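GTPase-activating protein BEM3 (Saccharomyces cerevisiae S288C, PDB 6FSF) activates the GTPase activity of the small GTPase Cdc42 and, less efficiently, of Rho1, and carries tandem PX and PH domains, with phosphatidylinositol-3-phosphate-binding activity. Local coordinates at residues A[111-114]-A[115-119]; A[7-10]-A[11-15]. All coordinates share one frame; numbering follows the deposited sequence.

Contact 1 (A[111-114]-A[115-119]); sequences PEFP and KNVGL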
# COMPACT_ATOMS: atom_id res chain seq x y z
N PRO A 111 -15.89 -12.49 -16.08
CA PRO A 111 -17.35 -12.69 -15.99
C PRO A 111 -17.75 -13.88 -15.13
O PRO A 111 -18.62 -13.75 -14.26
CB PRO A 111 -17.77 -12.89 -17.46
CG PRO A 111 -16.68 -12.26 -18.26
CD PRO A 111 -15.42 -12.46 -17.48
N GLU A 112 -17.13 -15.04 -15.33
CA GLU A 112 -17.51 -16.23 -14.59
C GLU A 112 -16.28 -17.05 -14.21
O GLU A 112 -15.40 -17.27 -15.05
CB GLU A 112 -18.48 -17.09 -15.42
CG GLU A 112 -19.38 -17.98 -14.58
CD GLU A 112 -20.36 -18.79 -15.41
OE1 GLU A 112 -20.11 -18.93 -16.63
OE2 GLU A 112 -21.37 -19.28 -14.86
N PHE A 113 -16.24 -17.48 -12.95
CA PHE A 113 -15.30 -18.46 -12.42
C PHE A 113 -16.03 -19.76 -12.14
O PHE A 113 -17.24 -19.76 -11.89
CB PHE A 113 -14.64 -17.98 -11.12
CG PHE A 113 -13.56 -16.96 -11.32
CD1 PHE A 113 -12.34 -17.32 -11.87
CD2 PHE A 113 -13.75 -15.65 -10.93
CE1 PHE A 113 -11.34 -16.39 -12.05
CE2 PHE A 113 -12.75 -14.71 -11.10
CZ PHE A 113 -11.55 -15.08 -11.66
N PRO A 114 -15.34 -20.90 -12.18
CA PRO A 114 -15.93 -22.14 -11.66
C PRO A 114 -16.33 -21.97 -10.21
O PRO A 114 -15.79 -21.15 -9.48
CB PRO A 114 -14.81 -23.16 -11.83
CG PRO A 114 -14.01 -22.65 -12.97
CD PRO A 114 -14.05 -21.15 -12.86
N LYS A 115 -17.30 -22.79 -9.79
CA LYS A 115 -17.90 -22.63 -8.47
C LYS A 115 -16.86 -22.75 -7.36
O LYS A 115 -16.92 -22.01 -6.37
CB LYS A 115 -19.01 -23.66 -8.28
CG LYS A 115 -20.16 -23.51 -9.27
CD LYS A 115 -21.25 -24.53 -8.99
CE LYS A 115 -22.38 -24.46 -10.01
NZ LYS A 115 -23.04 -23.13 -10.02
N ASN A 116 -15.91 -23.67 -7.50
CA ASN A 116 -14.88 -23.84 -6.47
C ASN A 116 -13.94 -22.64 -6.43
O ASN A 116 -13.57 -22.17 -5.34
CB ASN A 116 -14.10 -25.13 -6.71
CG ASN A 116 -13.59 -25.24 -8.13
OD1 ASN A 116 -14.26 -24.85 -9.08
ND2 ASN A 116 -12.38 -25.78 -8.28
N VAL A 117 -13.54 -22.12 -7.59
CA VAL A 117 -12.59 -21.01 -7.63
C VAL A 117 -13.24 -19.73 -7.13
O VAL A 117 -12.63 -18.95 -6.40
CB VAL A 117 -12.02 -20.84 -9.05
CG1 VAL A 117 -10.95 -19.76 -9.06
CG2 VAL A 117 -11.47 -22.16 -9.57
N GLY A 118 -14.49 -19.48 -7.53
CA GLY A 118 -15.18 -18.28 -7.08
C GLY A 118 -15.35 -18.24 -5.58
O GLY A 118 -15.24 -17.18 -4.96
N LEU A 119 -15.60 -19.39 -4.96
CA LEU A 119 -15.72 -19.44 -3.51
C LEU A 119 -14.38 -19.13 -2.85
O LEU A 119 -14.33 -18.40 -1.85
CB LEU A 119 -16.23 -20.82 -3.07
CG LEU A 119 -16.18 -21.11 -1.57
CD1 LEU A 119 -17.20 -20.27 -0.81
CD2 LEU A 119 -16.39 -22.59 -1.31
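Phe-113 and Pro-114 meet Val-117 and Gly-118 where a loop of the PX domain runs into helix 115-125, with Pro-114 as its N-cap residue. The tight part is the inner side of this first turn. The carbonyl O of Pro-114 accepts the amide of Gly-118 at 2.9 Å in a nearly straight bond, N-H...O 172°, which starts the helix's i to i+4 pattern. CB of Phe-113 lies 3.9 Å from the backbone N of Gly-118. From there the benzyl group reaches Val-117, the two side chains crossing at about a right angle. Val-117 divides its branches: CG1, placed anti to the backbone N (chi1 -176°), approaches CD1 of Phe-113 at 4.0 Å, while CG2 lies near CB of Pro-114. The buried Val-117 also packs on Tyr-66 and His-70 of helix 57-70, and Pro-114 on Val-71.

The solvent side has fewer contacts. Lys-115 touches the loop through its CB, although the bond from CA to that atom points away from it; NZ lies 6.4 Å from OE2 of Glu-112, too far for a salt bridge. The one close approach here is made by Asn-116, which brings OD1, but not ND2, back to Pro-114, 3.3 Å from its CB.

Contact 2 (A[7-10]-A[11-15]); sequences IPLF and VQPED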
# COMPACT_ATOMS: atom_id res chain seq x y z
N ILE A 7 -17.31 -20.69 5.28
CA ILE A 7 -16.83 -19.51 6.01
C ILE A 7 -17.63 -18.33 5.46
O ILE A 7 -17.83 -18.25 4.24
CB ILE A 7 -15.31 -19.33 5.84
CG1 ILE A 7 -14.56 -20.50 6.50
CG2 ILE A 7 -14.84 -18.01 6.43
CD1 ILE A 7 -14.19 -21.64 5.55
N PRO A 8 -18.15 -17.43 6.30
CA PRO A 8 -19.06 -16.39 5.79
C PRO A 8 -18.45 -15.54 4.69
O PRO A 8 -17.31 -15.08 4.79
CB PRO A 8 -19.36 -15.54 7.04
CG PRO A 8 -18.26 -15.85 7.99
CD PRO A 8 -17.97 -17.30 7.76
N LEU A 9 -19.22 -15.33 3.63
CA LEU A 9 -18.79 -14.59 2.46
C LEU A 9 -19.32 -13.16 2.52
O LEU A 9 -20.52 -12.95 2.68
CB LEU A 9 -19.26 -15.27 1.17
CG LEU A 9 -19.01 -16.77 1.04
CD1 LEU A 9 -19.53 -17.29 -0.29
CD2 LEU A 9 -17.54 -17.11 1.20
N PHE A 10 -18.41 -12.19 2.38
CA PHE A 10 -18.84 -10.80 2.35
C PHE A 10 -19.47 -10.42 1.02
O PHE A 10 -20.39 -9.60 0.98
CB PHE A 10 -17.66 -9.87 2.65
CG PHE A 10 -17.15 -9.95 4.07
CD1 PHE A 10 -17.78 -10.75 5.00
CD2 PHE A 10 -16.04 -9.22 4.46
CE1 PHE A 10 -17.30 -10.83 6.30
CE2 PHE A 10 -15.56 -9.29 5.75
CZ PHE A 10 -16.20 -10.10 6.67
N VAL A 11 -18.98 -11.01 -0.08
CA VAL A 11 -19.49 -10.75 -1.42
C VAL A 11 -19.65 -12.09 -2.13
O VAL A 11 -18.68 -12.85 -2.23
CB VAL A 11 -18.57 -9.82 -2.23
CG1 VAL A 11 -19.09 -9.66 -3.65
CG2 VAL A 11 -18.46 -8.45 -1.55
N GLN A 12 -20.85 -12.38 -2.61
CA GLN A 12 -21.08 -13.62 -3.34
C GLN A 12 -20.31 -13.60 -4.65
O GLN A 12 -20.14 -12.53 -5.26
CB GLN A 12 -22.57 -13.81 -3.61
CG GLN A 12 -23.42 -13.95 -2.35
CD GLN A 12 -23.11 -15.22 -1.58
OE1 GLN A 12 -23.07 -16.31 -2.15
NE2 GLN A 12 -22.88 -15.09 -0.28
N PRO A 13 -19.81 -14.75 -5.12
CA PRO A 13 -19.03 -14.76 -6.36
C PRO A 13 -19.78 -14.20 -7.56
O PRO A 13 -19.18 -13.54 -8.42
CB PRO A 13 -18.69 -16.24 -6.55
CG PRO A 13 -18.73 -16.81 -5.16
CD PRO A 13 -19.82 -16.07 -4.45
N GLU A 14 -21.09 -14.44 -7.65
CA GLU A 14 -21.89 -13.92 -8.75
C GLU A 14 -22.00 -12.41 -8.74
O GLU A 14 -22.47 -11.83 -9.72
CB GLU A 14 -23.29 -14.54 -8.74
CG GLU A 14 -23.33 -16.05 -8.89
CD GLU A 14 -23.08 -16.78 -7.58
OE1 GLU A 14 -23.32 -16.18 -6.51
OE2 GLU A 14 -22.66 -17.95 -7.62
N ASP A 15 -21.59 -11.75 -7.65
CA ASP A 15 -21.69 -10.30 -7.52
C ASP A 15 -20.34 -9.61 -7.57
O ASP A 15 -20.24 -8.44 -7.17
CB ASP A 15 -22.41 -9.95 -6.22
CG ASP A 15 -23.85 -10.43 -6.19
OD1 ASP A 15 -24.46 -10.55 -7.27
OD2 ASP A 15 -24.36 -10.70 -5.09
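The N-terminal segment that leads into the first strand of the four-stranded antiparallel sheet, 19-29, makes this contact, a local one in which Leu-9 meets Gln-12 and Pro-13 where the chain enters a short 3-10 turn at Pro-13. Leu-9 is the apolar centre. Its CB lies 3.9 Å from NE2 of Gln-12, and its CD1 is 4.1 Å from OE1 of the same amide, so both ends of the carboxamide rest against the leucine. The Gln-12 side chain leaves its CA pointing away from Leu-9, and the bend at chi2 (-66°) folds the amide back to it; the two side chains cross at about a right angle. On the Pro-13 side, CD1 of Leu-9 makes a looser apolar contact with the ring carbon CD, at 4.3 Å. Leu-9 also packs on Leu-119, Ala-122 and Gln-123, which joins the segment to helix 115-125.

The side chains of Phe-10 and Val-11 each start away from the other's segment, though each CB touches it. The Phe-10 ring makes an edge-to-face stack with Phe-51 of strand 49-55, and the backbone N of Phe-10 is hydrogen-bonded to OG of Ser-126. Val-11 is buried, and its CG2 sits 3.4 Å from the carbonyl O of Phe-10. Further on, the amide of Asp-15 bonds to the carbonyl O of Gln-12 at 2.9 Å, closing the turn.

No hydrogen bond joins 7-10 to 11-15; beyond the chain itself, the side chains meet by van der Waals contact, and the Gln-12 amide takes part through its flat bulk rather than its polarity.

How the contacts relate
Both contacts are local and lie on the same side of the chain's centre, their own centres about 11 Å apart, and helix 115-125 is common to them: contact 1 forms its first turn, and contact 2 lies against its side. They touch directly, with CD1 of Leu-119 3.8 Å from CD2 of Leu-9 and the carbonyl O of Gly-118 3.5 Å from CG of Pro-13. Contact 1 is partly buried and combines a backbone hydrogen bond with side-chain packing on helix 57-70. Contact 2 is a surface contact without a hydrogen bond between its segments; its polar and aromatic ties run instead to Ser-126 and Phe-51.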